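Side-chain contacts in acid phosphatase (Bacillus anthracis, PDB 2I33), which probably hydrolyses phosphate monoesters at acidic pH, as a magnesium-binding class C acid phosphatase of the HAD superfamily: residues A[31-34]-A[35-39]; A[41-44]-A[45-49]; A[110-113]-A[114-118]; A[196-199]-A[200-203]. One frame throughout, in Å; residues are numbered along the deposited sequence.

Contact 1: residues A[31-34]-A[35-39]; sequences GEMK and ALYYQ
A Met-aromatic contact on the first turns of helix 31-54 joins Met33 to Tyr37, one helical turn further on, near the magnesium site of this HAD-type phosphatase. The methionine sulfur comes in obliquely: SD of Met33 lies 4.8 Å from the centroid of the Tyr37 ring, 57° off its normal. Its terminal methyl reaches further, CE of Met33 standing 3.6 Å from CE1 of Tyr37, so that CG, SD and CE of Met33 all lie along the CD1-CE1 side of the ring. Met33 gets there with CG anti to its backbone nitrogen (chi1 173°) and a bend at chi2 that turns the sulfur toward the tyrosine. The Tyr37 ring also meets backbone, for its CD1 sits 3.3 Å from O of Met33, which lies at the ring edge and in its plane. O of Met33 also accepts N of Tyr37 at 3.1 Å, in the regular i to i+4 pattern. Beyond the pair, Tyr37 stacks on Phe214 and its hydroxyl is hydrogen-bonded to Glu68 O and to Tyr27 OH; the Tyr37 side chain lies about 7 Å from the bound magnesium. Glu32, on another side of the helix, sends OE2 into a salt bridge with Arg196 of the second subunit, and Leu36 packs on Ile213 of that subunit. Leu36 also keeps close to its own helix, CD1 of Leu36 lying 3.4 Å from O of Glu32. O of Lys34 lies obliquely to the Tyr38 ring, 3.3 Å from CD2 of Tyr38.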
ATOM      1  N   GLY A  31       2.340  10.750   2.823  1.00 27.13           N
ATOM      2  CA  GLY A  31       2.654  10.212   4.148  1.00 26.00           C
ATOM      3  C   GLY A  31       2.102   8.804   4.329  1.00 25.80           C
ATOM      4  O   GLY A  31       2.648   7.997   5.061  1.00 26.98           O
ATOM      5  N   GLU A  32       0.938   8.528   3.721  1.00 25.42           N
ATOM      6  CA  GLU A  32       0.321   7.203   3.757  1.00 24.85           C
ATOM      7  C   GLU A  32       1.273   6.138   3.273  1.00 25.49           C
ATOM      8  O   GLU A  32       1.358   5.053   3.859  1.00 26.81           O
ATOM      9  CB  GLU A  32      -0.933   7.181   2.894  1.00 25.63           C
ATOM     10  CG  GLU A  32      -2.120   7.898   3.480  1.00 26.47           C
ATOM     11  CD  GLU A  32      -2.118   9.420   3.330  1.00 26.27           C
ATOM     12  OE1 GLU A  32      -1.157  10.002   2.775  1.00 26.32           O
ATOM     13  OE2 GLU A  32      -3.105  10.005   3.805  1.00 26.81           O
ATOM     14  N   MET A  33       1.998   6.462   2.209  1.00 26.51           N
ATOM     15  CA  MET A  33       2.995   5.533   1.696  1.00 26.67           C
ATOM     16  C   MET A  33       4.023   5.257   2.792  1.00 27.11           C
ATOM     17  O   MET A  33       4.340   4.143   3.096  1.00 27.35           O
ATOM     18  CB  MET A  33       3.681   6.105   0.471  1.00 27.95           C
ATOM     19  CG  MET A  33       4.851   5.307  -0.038  1.00 28.45           C
ATOM     20  SD  MET A  33       6.354   5.791   0.820  1.00 29.68           S
ATOM     21  CE  MET A  33       7.613   5.161  -0.296  1.00 31.62           C
ATOM     22  N   LYS A  34       4.534   6.322   3.389  1.00 26.88           N
ATOM     23  CA  LYS A  34       5.546   6.146   4.449  1.00 27.43           C
ATOM     24  C   LYS A  34       4.990   5.304   5.585  1.00 27.16           C
ATOM     25  O   LYS A  34       5.678   4.426   6.094  1.00 27.35           O
ATOM     26  CB  LYS A  34       6.053   7.481   4.947  1.00 28.15           C
ATOM     27  CG  LYS A  34       6.681   8.318   3.839  1.00 30.82           C
ATOM     28  CD  LYS A  34       7.065   9.685   4.356  1.00 35.54           C
ATOM     29  CE  LYS A  34       7.923  10.509   3.386  1.00 38.83           C
ATOM     30  NZ  LYS A  34       7.652  10.337   1.947  1.00 41.47           N
ATOM     31  N   ALA A  35       3.746   5.559   5.965  1.00 26.34           N
ATOM     32  CA  ALA A  35       3.105   4.837   7.051  1.00 26.57           C
ATOM     33  C   ALA A  35       2.981   3.351   6.738  1.00 26.27           C
ATOM     34  O   ALA A  35       3.116   2.486   7.621  1.00 27.27           O
ATOM     35  CB  ALA A  35       1.761   5.407   7.328  1.00 27.45           C
ATOM     36  N   LEU A  36       2.705   3.035   5.465  1.00 25.03           N
ATOM     37  CA  LEU A  36       2.618   1.654   5.056  1.00 26.02           C
ATOM     38  C   LEU A  36       3.981   0.973   5.153  1.00 26.07           C
ATOM     39  O   LEU A  36       4.061  -0.197   5.485  1.00 28.12           O
ATOM     40  CB  LEU A  36       2.102   1.539   3.639  1.00 26.17           C
ATOM     41  CG  LEU A  36       0.592   1.737   3.595  1.00 26.38           C
ATOM     42  CD1 LEU A  36       0.130   2.352   2.274  1.00 27.30           C
ATOM     43  CD2 LEU A  36      -0.132   0.477   3.840  1.00 27.09           C
ATOM     44  N   TYR A  37       5.050   1.688   4.853  1.00 26.76           N
ATOM     45  CA  TYR A  37       6.396   1.154   5.034  1.00 26.87           C
ATOM     46  C   TYR A  37       6.690   0.950   6.519  1.00 27.22           C
ATOM     47  O   TYR A  37       7.160  -0.101   6.911  1.00 27.69           O
ATOM     48  CB  TYR A  37       7.444   2.015   4.334  1.00 28.09           C
ATOM     49  CG  TYR A  37       7.538   1.622   2.877  1.00 26.37           C
ATOM     50  CD1 TYR A  37       6.665   2.167   1.952  1.00 28.53           C
ATOM     51  CD2 TYR A  37       8.418   0.654   2.438  1.00 28.28           C
ATOM     52  CE1 TYR A  37       6.692   1.783   0.615  1.00 28.65           C
ATOM     53  CE2 TYR A  37       8.430   0.257   1.094  1.00 27.67           C
ATOM     54  CZ  TYR A  37       7.577   0.822   0.196  1.00 27.42           C
ATOM     55  OH  TYR A  37       7.612   0.462  -1.124  1.00 27.83           O
ATOM     56  N   TYR A  38       6.365   1.913   7.354  1.00 26.85           N
ATOM     57  CA  TYR A  38       6.561   1.670   8.797  1.00 26.49           C
ATOM     58  C   TYR A  38       5.701   0.503   9.270  1.00 26.59           C
ATOM     59  O   TYR A  38       6.128  -0.308  10.107  1.00 27.08           O
ATOM     60  CB  TYR A  38       6.228   2.908   9.599  1.00 26.54           C
ATOM     61  CG  TYR A  38       7.250   3.977   9.466  1.00 26.98           C
ATOM     62  CD1 TYR A  38       8.590   3.744   9.818  1.00 27.74           C
ATOM     63  CD2 TYR A  38       6.896   5.262   9.082  1.00 27.95           C
ATOM     64  CE1 TYR A  38       9.545   4.768   9.729  1.00 28.05           C
ATOM     65  CE2 TYR A  38       7.840   6.279   9.011  1.00 28.82           C
ATOM     66  CZ  TYR A  38       9.166   6.023   9.318  1.00 28.22           C
ATOM     67  OH  TYR A  38      10.109   7.037   9.248  1.00 30.03           O
ATOM     68  N   GLN A  39       4.469   0.414   8.802  1.00 26.80           N
ATOM     69  CA  GLN A  39       3.591  -0.650   9.249  1.00 27.07           C
ATOM     70  C   GLN A  39       4.182  -1.999   8.879  1.00 27.04           C
ATOM     71  O   GLN A  39       4.204  -2.935   9.673  1.00 27.26           O
ATOM     72  CB  GLN A  39       2.233  -0.544   8.565  1.00 26.99           C
ATOM     73  CG  GLN A  39       1.284  -1.681   8.875  1.00 27.28           C
ATOM     74  CD  GLN A  39      -0.157  -1.294   8.592  1.00 29.19           C
ATOM     75  OE1 GLN A  39      -0.783  -0.596   9.397  1.00 27.23           O
ATOM     76  NE2 GLN A  39      -0.657  -1.654   7.382  1.00 27.85           N
TER

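Contact 2: residues A[41-44]-A[45-49]; sequences YNTG and QLKLD
Gln45 reaches back along the helix toward Tyr41 through a water. Its CB rests against the preceding turn, 3.6 Å from O of Tyr41 and equally near O of Asn42. CG stands anti to the backbone nitrogen (chi1 -170°), and the extended chain carries the amide outward, where OE1 of Gln45 takes a hydrogen bond from the water at 2.6 Å. The water gives a second, weak bond to O of Tyr41, at 3.0 Å. O of Tyr41 already accepts N of Gln45 at 2.9 Å, so the bridge closes over a regular helical bond. NE2 of Gln45 turns to the ring of Tyr112. This is the middle of helix 31-54, which packs against the parallel sheet of the HAD fold: Leu48 lies on Ile62 and Val175, while the hydroxyl of Tyr41 is hydrogen-bonded to O of Thr69, in the segment carrying magnesium ligands Asp65 and Asp67, consistent with a HAD DxDx(T/V) motif. Gly44, between them, passes its carbonyl to Leu48, N of Leu48 to O of Gly44 2.7 Å. Thr43 and Leu46 meet their counterparts in the second subunit, and Lys47, CG 3.3 Å from Thr43 O, forms a salt bridge with Glu209.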
ATOM      1  N   TYR A  41       7.395  -2.740   8.234  1.00 26.12           N
ATOM      2  CA  TYR A  41       8.598  -3.022   9.016  1.00 26.70           C
ATOM      3  C   TYR A  41       8.305  -3.240  10.489  1.00 27.36           C
ATOM      4  O   TYR A  41       8.962  -4.079  11.140  1.00 27.98           O
ATOM      5  CB  TYR A  41       9.696  -1.993   8.752  1.00 26.08           C
ATOM      6  CG  TYR A  41      10.377  -2.228   7.416  1.00 26.64           C
ATOM      7  CD1 TYR A  41      11.105  -3.396   7.178  1.00 25.52           C
ATOM      8  CD2 TYR A  41      10.244  -1.309   6.367  1.00 26.37           C
ATOM      9  CE1 TYR A  41      11.699  -3.612   5.974  1.00 25.98           C
ATOM     10  CE2 TYR A  41      10.852  -1.530   5.141  1.00 27.87           C
ATOM     11  CZ  TYR A  41      11.556  -2.691   4.950  1.00 27.47           C
ATOM     12  OH  TYR A  41      12.171  -2.956   3.750  1.00 29.64           O
ATOM     13  N   ASN A  42       7.305  -2.544  11.036  1.00 26.51           N
ATOM     14  CA  ASN A  42       6.930  -2.823  12.410  1.00 27.53           C
ATOM     15  C   ASN A  42       6.398  -4.241  12.573  1.00 26.99           C
ATOM     16  O   ASN A  42       6.702  -4.930  13.544  1.00 26.85           O
ATOM     17  CB  ASN A  42       5.883  -1.839  12.898  1.00 27.10           C
ATOM     18  CG  ASN A  42       6.436  -0.451  13.086  1.00 28.89           C
ATOM     19  OD1 ASN A  42       7.662  -0.246  13.187  1.00 28.63           O
ATOM     20  ND2 ASN A  42       5.538   0.515  13.140  1.00 28.18           N
ATOM     21  N   THR A  43       5.550  -4.634  11.628  1.00 27.03           N
ATOM     22  CA  THR A  43       4.937  -5.933  11.672  1.00 27.68           C
ATOM     23  C   THR A  43       6.038  -6.964  11.470  1.00 27.79           C
ATOM     24  O   THR A  43       6.080  -7.991  12.145  1.00 27.81           O
ATOM     25  CB  THR A  43       3.855  -6.046  10.608  1.00 28.16           C
ATOM     26  OG1 THR A  43       2.869  -5.031  10.864  1.00 28.33           O
ATOM     27  CG2 THR A  43       3.223  -7.410  10.628  1.00 28.83           C
ATOM     28  N   GLY A  44       6.943  -6.690  10.553  1.00 28.05           N
ATOM     29  CA  GLY A  44       8.064  -7.596  10.337  1.00 27.75           C
ATOM     30  C   GLY A  44       8.895  -7.782  11.609  1.00 27.15           C
ATOM     31  O   GLY A  44       9.329  -8.897  11.951  1.00 27.59           O
ATOM     32  N   GLN A  45       9.141  -6.710  12.345  1.00 27.44           N
ATOM     33  CA  GLN A  45       9.904  -6.838  13.578  1.00 27.73           C
ATOM     34  C   GLN A  45       9.198  -7.713  14.623  1.00 27.27           C
ATOM     35  O   GLN A  45       9.807  -8.561  15.271  1.00 27.71           O
ATOM     36  CB  GLN A  45      10.246  -5.472  14.146  1.00 27.51           C
ATOM     37  CG  GLN A  45      11.225  -5.584  15.274  1.00 30.53           C
ATOM     38  CD  GLN A  45      11.990  -4.313  15.519  1.00 35.20           C
ATOM     39  OE1 GLN A  45      12.341  -3.591  14.571  1.00 37.92           O
ATOM     40  NE2 GLN A  45      12.301  -4.055  16.779  1.00 35.31           N
ATOM     41  N   LEU A  46       7.896  -7.509  14.765  1.00 27.09           N
ATOM     42  CA  LEU A  46       7.079  -8.288  15.678  1.00 27.90           C
ATOM     43  C   LEU A  46       7.151  -9.752  15.300  1.00 27.09           C
ATOM     44  O   LEU A  46       7.349 -10.612  16.140  1.00 27.45           O
ATOM     45  CB  LEU A  46       5.638  -7.828  15.573  1.00 29.34           C
ATOM     46  CG  LEU A  46       4.611  -8.581  16.408  1.00 32.28           C
ATOM     47  CD1 LEU A  46       4.673  -8.132  17.823  1.00 34.42           C
ATOM     48  CD2 LEU A  46       3.223  -8.290  15.819  1.00 35.82           C
ATOM     49  N   LYS A  47       7.008 -10.027  14.010  1.00 26.09           N
ATOM     50  CA  LYS A  47       7.025 -11.392  13.556  1.00 27.04           C
ATOM     51  C   LYS A  47       8.421 -11.995  13.634  1.00 26.89           C
ATOM     52  O   LYS A  47       8.566 -13.190  13.872  1.00 27.38           O
ATOM     53  CB  LYS A  47       6.448 -11.469  12.157  1.00 27.29           C
ATOM     54  CG  LYS A  47       4.971 -11.082  12.107  1.00 29.07           C
ATOM     55  CD  LYS A  47       4.086 -12.084  12.818  1.00 31.36           C
ATOM     56  CE  LYS A  47       2.614 -11.711  12.788  1.00 32.48           C
ATOM     57  NZ  LYS A  47       1.804 -12.650  13.590  1.00 35.10           N
ATOM     58  N   LEU A  48       9.449 -11.167  13.470  1.00 25.95           N
ATOM     59  CA  LEU A  48      10.816 -11.653  13.652  1.00 26.27           C
ATOM     60  C   LEU A  48      11.011 -12.127  15.091  1.00 26.65           C
ATOM     61  O   LEU A  48      11.466 -13.219  15.338  1.00 26.22           O
ATOM     62  CB  LEU A  48      11.833 -10.575  13.315  1.00 27.10           C
ATOM     63  CG  LEU A  48      13.284 -11.009  13.470  1.00 27.26           C
ATOM     64  CD1 LEU A  48      13.610 -12.204  12.583  1.00 28.95           C
ATOM     65  CD2 LEU A  48      14.255  -9.860  13.198  1.00 28.29           C
ATOM     66  N   ASP A  49      10.625 -11.304  16.052  1.00 26.93           N
ATOM     67  CA  ASP A  49      10.744 -11.707  17.445  1.00 27.22           C
ATOM     68  C   ASP A  49       9.987 -13.000  17.756  1.00 27.01           C
ATOM     69  O   ASP A  49      10.476 -13.852  18.476  1.00 27.02           O
ATOM     70  CB  ASP A  49      10.212 -10.613  18.337  1.00 27.54           C
ATOM     71  CG  ASP A  49      11.146  -9.427  18.430  1.00 29.96           C
ATOM     72  OD1 ASP A  49      12.347  -9.545  18.082  1.00 31.53           O
ATOM     73  OD2 ASP A  49      10.679  -8.382  18.916  1.00 32.72           O
TER
HETATM   74  O   HOH W   1      11.031  -2.475  12.588  1.00 26.52           O

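Contact 3: residues A[110-113]-A[114-118]; sequences LKYT and ESKGV
The carbonyl oxygen of Thr113 is gripped by two amides, N of Lys116 at 3.1 Å and N of Val118 at 3.2 Å, which approach it from opposite faces of the carbonyl plane. The Val118 bond, with N of Gly117 to O of Glu114 at 3.1 Å, makes the Schellman motif that closes helix 106-115, where Gly117 takes the positive phi (80°) that turns the chain toward strand 119-125. In the last helical turn, OG of Ser115 donates to O of Tyr112 at 2.6 Å, in the carbonyl plane and on a lone pair; a chi1 of 81° folds the hydroxyl back over the turn to reach it. The Tyr112 ring carries Lys116 across one face in a CH-pi contact, with CG of Lys116 4.1 Å from the ring centroid and offset toward the rim, while the phenol oxygen binds Asp49 on helix 31-54. At the outer surface Lys111 and Glu114 run side by side in a salt bridge, NZ to OE1 2.9 Å, the lysine folding at chi2 and chi3 to come level with the carboxylate. The inner side is mainly apolar: Thr113 packs on Ile62 and Ile120 of the central sheet, its OG1 is satisfied by O of Phe109, and its methyl CG2 meets CG1 of Val118 at 3.6 Å.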
ATOM      1  N   LEU A 110      16.514  -3.448   9.682  1.00 25.83           N
ATOM      2  CA  LEU A 110      17.631  -4.279   9.307  1.00 26.14           C
ATOM      3  C   LEU A 110      18.742  -4.272  10.379  1.00 25.90           C
ATOM      4  O   LEU A 110      19.341  -5.300  10.660  1.00 26.13           O
ATOM      5  CB  LEU A 110      18.218  -3.826   7.974  1.00 26.28           C
ATOM      6  CG  LEU A 110      17.265  -3.992   6.793  1.00 27.05           C
ATOM      7  CD1 LEU A 110      17.785  -3.250   5.594  1.00 29.17           C
ATOM      8  CD2 LEU A 110      17.066  -5.460   6.490  1.00 28.30           C
ATOM      9  N   LYS A 111      19.019  -3.115  10.980  1.00 27.07           N
ATOM     10  CA  LYS A 111      19.970  -3.051  12.059  1.00 27.32           C
ATOM     11  C   LYS A 111      19.494  -3.856  13.267  1.00 26.55           C
ATOM     12  O   LYS A 111      20.313  -4.469  13.949  1.00 26.88           O
ATOM     13  CB  LYS A 111      20.260  -1.609  12.460  1.00 28.14           C
ATOM     14  CG  LYS A 111      20.966  -0.805  11.385  1.00 31.75           C
ATOM     15  CD  LYS A 111      22.319  -1.329  11.002  1.00 36.23           C
ATOM     16  CE  LYS A 111      23.385  -1.000  12.025  1.00 38.87           C
ATOM     17  NZ  LYS A 111      24.651  -1.688  11.675  1.00 40.58           N
ATOM     18  N   TYR A 112      18.181  -3.855  13.526  1.00 25.61           N
ATOM     19  CA  TYR A 112      17.638  -4.688  14.601  1.00 26.12           C
ATOM     20  C   TYR A 112      17.859  -6.168  14.334  1.00 25.75           C
ATOM     21  O   TYR A 112      18.344  -6.928  15.169  1.00 25.82           O
ATOM     22  CB  TYR A 112      16.163  -4.443  14.767  1.00 26.65           C
ATOM     23  CG  TYR A 112      15.544  -5.296  15.842  1.00 27.09           C
ATOM     24  CD1 TYR A 112      15.676  -4.962  17.183  1.00 27.81           C
ATOM     25  CD2 TYR A 112      14.810  -6.433  15.519  1.00 27.56           C
ATOM     26  CE1 TYR A 112      15.108  -5.747  18.172  1.00 29.11           C
ATOM     27  CE2 TYR A 112      14.249  -7.218  16.511  1.00 28.91           C
ATOM     28  CZ  TYR A 112      14.385  -6.862  17.824  1.00 27.52           C
ATOM     29  OH  TYR A 112      13.814  -7.633  18.833  1.00 29.99           O
ATOM     30  N   THR A 113      17.504  -6.554  13.120  1.00 25.19           N
ATOM     31  CA  THR A 113      17.691  -7.911  12.655  1.00 26.01           C
ATOM     32  C   THR A 113      19.143  -8.341  12.838  1.00 26.14           C
ATOM     33  O   THR A 113      19.419  -9.414  13.395  1.00 25.69           O
ATOM     34  CB  THR A 113      17.241  -8.013  11.198  1.00 26.28           C
ATOM     35  OG1 THR A 113      15.847  -7.690  11.106  1.00 28.04           O
ATOM     36  CG2 THR A 113      17.462  -9.402  10.694  1.00 26.93           C
ATOM     37  N   GLU A 114      20.069  -7.493  12.404  1.00 26.49           N
ATOM     38  CA  GLU A 114      21.504  -7.759  12.569  1.00 27.62           C
ATOM     39  C   GLU A 114      21.900  -7.898  14.053  1.00 27.02           C
ATOM     40  O   GLU A 114      22.756  -8.743  14.425  1.00 28.10           O
ATOM     41  CB  GLU A 114      22.316  -6.643  11.928  1.00 27.18           C
ATOM     42  CG  GLU A 114      23.816  -6.847  12.067  1.00 30.02           C
ATOM     43  CD  GLU A 114      24.612  -5.790  11.358  1.00 33.72           C
ATOM     44  OE1 GLU A 114      24.294  -4.587  11.533  1.00 36.43           O
ATOM     45  OE2 GLU A 114      25.547  -6.172  10.620  1.00 37.40           O
ATOM     46  N   SER A 115      21.277  -7.094  14.906  1.00 26.44           N
ATOM     47  CA  SER A 115      21.587  -7.131  16.340  1.00 26.18           C
ATOM     48  C   SER A 115      21.152  -8.449  16.973  1.00 26.44           C
ATOM     49  O   SER A 115      21.663  -8.819  18.022  1.00 25.92           O
ATOM     50  CB  SER A 115      20.954  -5.977  17.099  1.00 27.18           C
ATOM     51  OG  SER A 115      19.599  -6.237  17.398  1.00 27.78           O
ATOM     52  N   LYS A 116      20.179  -9.118  16.358  1.00 26.11           N
ATOM     53  CA  LYS A 116      19.663 -10.389  16.876  1.00 27.56           C
ATOM     54  C   LYS A 116      20.425 -11.572  16.330  1.00 27.52           C
ATOM     55  O   LYS A 116      20.115 -12.720  16.649  1.00 27.99           O
ATOM     56  CB  LYS A 116      18.184 -10.543  16.529  1.00 27.53           C
ATOM     57  CG  LYS A 116      17.242  -9.516  17.189  1.00 31.56           C
ATOM     58  CD  LYS A 116      17.381  -9.558  18.702  1.00 35.62           C
ATOM     59  CE  LYS A 116      16.065  -9.475  19.462  1.00 38.78           C
ATOM     60  NZ  LYS A 116      16.096 -10.226  20.747  1.00 40.10           N
ATOM     61  N   GLY A 117      21.432 -11.291  15.502  1.00 27.64           N
ATOM     62  CA  GLY A 117      22.242 -12.329  14.920  1.00 28.14           C
ATOM     63  C   GLY A 117      21.614 -13.027  13.729  1.00 28.21           C
ATOM     64  O   GLY A 117      22.066 -14.119  13.340  1.00 28.86           O
ATOM     65  N   VAL A 118      20.593 -12.401  13.160  1.00 28.43           N
ATOM     66  CA  VAL A 118      19.843 -12.963  12.050  1.00 28.14           C
ATOM     67  C   VAL A 118      20.491 -12.485  10.750  1.00 28.24           C
ATOM     68  O   VAL A 118      20.701 -11.280  10.538  1.00 30.18           O
ATOM     69  CB  VAL A 118      18.354 -12.547  12.119  1.00 28.21           C
ATOM     70  CG1 VAL A 118      17.585 -12.957  10.853  1.00 28.48           C
ATOM     71  CG2 VAL A 118      17.685 -13.112  13.374  1.00 28.53           C
TER

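Contact 4: residues A[196-199]-A[200-203]; sequences RNQA and VTDS
With CG anti to its backbone nitrogen (chi1 -175°) and the chain bent at chi2 (58°), Gln198 folds along helix 193-202 to meet Asp202 one turn on. NE2 of Gln198 donates to OD1 of Asp202 at 2.8 Å; the oxygen lies in the plane of the amide, but the amide reaches it from above the carboxylate plane, the two side chains crossing at about a right angle. The backbone doubles this link, N of Asp202 bonding to O of Gln198 at 2.9 Å. The other end of the amide is held by a water, which donates to OE1 of Gln198 at 2.8 Å and also meets OG1 of Thr201 at 3.0 Å. A second water marks the helix end: it donates to O of Ala199 at 2.6 Å and lies the same distance from OG of Ser203, the first residue to leave helical angles. N of Ser203 is hydrogen-bonded to O of Ala199 at 2.9 Å. The helix is the crossover of the beta-alpha-beta unit between strands 172-179 and 211-213. Arg196 packs on Asp221, Trp222 and Ala225 of helix 221-226 and forms a salt bridge with Glu32 of the second subunit, whose Gly31 packs on Val200 where helix 31-54 begins.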
ATOM      1  N   ARG A 196      -2.949 -14.899 -10.125  1.00 26.80           N
ATOM      2  CA  ARG A 196      -2.144 -14.347  -9.031  1.00 26.67           C
ATOM      3  C   ARG A 196      -3.065 -13.750  -7.962  1.00 26.73           C
ATOM      4  O   ARG A 196      -2.790 -13.829  -6.770  1.00 27.92           O
ATOM      5  CB  ARG A 196      -1.109 -13.323  -9.530  1.00 26.89           C
ATOM      6  CG  ARG A 196      -1.653 -12.006 -10.102  1.00 26.40           C
ATOM      7  CD  ARG A 196      -0.609 -11.362 -11.017  1.00 25.96           C
ATOM      8  NE  ARG A 196       0.684 -11.121 -10.358  1.00 24.92           N
ATOM      9  CZ  ARG A 196       0.972 -10.057  -9.611  1.00 26.25           C
ATOM     10  NH1 ARG A 196       0.052  -9.139  -9.344  1.00 26.68           N
ATOM     11  NH2 ARG A 196       2.170  -9.946  -9.050  1.00 26.78           N
ATOM     12  N   ASN A 197      -4.176 -13.158  -8.382  1.00 26.97           N
ATOM     13  CA  ASN A 197      -5.132 -12.589  -7.430  1.00 26.38           C
ATOM     14  C   ASN A 197      -5.795 -13.682  -6.584  1.00 26.50           C
ATOM     15  O   ASN A 197      -5.905 -13.558  -5.365  1.00 26.60           O
ATOM     16  CB  ASN A 197      -6.167 -11.749  -8.159  1.00 26.81           C
ATOM     17  CG  ASN A 197      -5.584 -10.441  -8.674  1.00 27.00           C
ATOM     18  OD1 ASN A 197      -4.395 -10.154  -8.480  1.00 27.59           O
ATOM     19  ND2 ASN A 197      -6.421  -9.645  -9.309  1.00 30.62           N
ATOM     20  N   GLN A 198      -6.181 -14.774  -7.223  1.00 26.63           N
ATOM     21  CA  GLN A 198      -6.707 -15.932  -6.492  1.00 26.87           C
ATOM     22  C   GLN A 198      -5.651 -16.481  -5.532  1.00 26.15           C
ATOM     23  O   GLN A 198      -5.962 -16.872  -4.411  1.00 25.86           O
ATOM     24  CB  GLN A 198      -7.175 -17.024  -7.436  1.00 27.80           C
ATOM     25  CG  GLN A 198      -7.841 -18.205  -6.711  1.00 28.82           C
ATOM     26  CD  GLN A 198      -9.045 -17.798  -5.857  1.00 32.88           C
ATOM     27  OE1 GLN A 198      -9.940 -17.087  -6.319  1.00 35.87           O
ATOM     28  NE2 GLN A 198      -9.072 -18.262  -4.609  1.00 33.98           N
ATOM     29  N   ALA A 199      -4.394 -16.485  -5.970  1.00 26.26           N
ATOM     30  CA  ALA A 199      -3.298 -16.993  -5.137  1.00 26.78           C
ATOM     31  C   ALA A 199      -3.148 -16.179  -3.868  1.00 26.54           C
ATOM     32  O   ALA A 199      -2.864 -16.697  -2.770  1.00 26.79           O
ATOM     33  CB  ALA A 199      -2.000 -17.025  -5.929  1.00 27.07           C
ATOM     34  N   VAL A 200      -3.309 -14.872  -3.999  1.00 25.53           N
ATOM     35  CA  VAL A 200      -3.296 -14.027  -2.833  1.00 25.48           C
ATOM     36  C   VAL A 200      -4.409 -14.456  -1.858  1.00 25.75           C
ATOM     37  O   VAL A 200      -4.173 -14.657  -0.672  1.00 26.56           O
ATOM     38  CB  VAL A 200      -3.453 -12.554  -3.252  1.00 25.24           C
ATOM     39  CG1 VAL A 200      -3.739 -11.684  -2.048  1.00 27.55           C
ATOM     40  CG2 VAL A 200      -2.203 -12.106  -3.968  1.00 24.23           C
ATOM     41  N   THR A 201      -5.617 -14.631  -2.367  1.00 26.98           N
ATOM     42  CA  THR A 201      -6.733 -15.065  -1.521  1.00 27.65           C
ATOM     43  C   THR A 201      -6.442 -16.387  -0.814  1.00 27.74           C
ATOM     44  O   THR A 201      -6.704 -16.551   0.389  1.00 27.40           O
ATOM     45  CB  THR A 201      -8.014 -15.185  -2.351  1.00 28.74           C
ATOM     46  OG1 THR A 201      -8.281 -13.921  -2.959  1.00 31.45           O
ATOM     47  CG2 THR A 201      -9.192 -15.574  -1.483  1.00 29.55           C
ATOM     48  N   ASP A 202      -5.903 -17.331  -1.568  1.00 28.24           N
ATOM     49  CA  ASP A 202      -5.576 -18.629  -1.021  1.00 28.53           C
ATOM     50  C   ASP A 202      -4.534 -18.517   0.094  1.00 29.13           C
ATOM     51  O   ASP A 202      -4.602 -19.270   1.071  1.00 30.28           O
ATOM     52  CB  ASP A 202      -5.072 -19.557  -2.126  1.00 28.99           C
ATOM     53  CG  ASP A 202      -6.134 -19.846  -3.181  1.00 29.40           C
ATOM     54  OD1 ASP A 202      -7.338 -19.596  -2.932  1.00 30.15           O
ATOM     55  OD2 ASP A 202      -5.762 -20.356  -4.257  1.00 33.56           O
ATOM     56  N   SER A 203      -3.588 -17.589  -0.065  1.00 28.17           N
ATOM     57  CA  SER A 203      -2.486 -17.397   0.895  1.00 28.49           C
ATOM     58  C   SER A 203      -2.731 -16.208   1.808  1.00 27.50           C
ATOM     59  O   SER A 203      -1.808 -15.628   2.377  1.00 26.74           O
ATOM     60  CB  SER A 203      -1.159 -17.274   0.155  1.00 28.67           C
ATOM     61  OG  SER A 203      -0.787 -18.565  -0.314  1.00 33.24           O
TER
HETATM   62  O   HOH W   2     -10.342 -14.594  -5.057  1.00 47.14           O
HETATM   63  O   HOH W   3      -1.551 -18.930  -2.778  1.00 31.59           O

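Contacts 1 and 2 follow one another on helix 31-54. Contact 1 is the more buried, a Met-aromatic pair near the magnesium, whereas contact 2 is partly buried and adds a water between a side-chain amide and a backbone carbonyl. Contact 3 adjoins contact 2, with OD1 of Asp49 2.5 Å from OH of Tyr112 in a probable hydrogen bond that ties helix 106-115 to helix 31-54. Contacts 3 and 4 both lie at helix ends with an exposed polar side: the former adds a salt bridge and a Schellman motif, the latter an amide-carboxylate bond and two waters. Contacts 1, 2 and 4 also face the second subunit, whereas contact 3 touches no other chain.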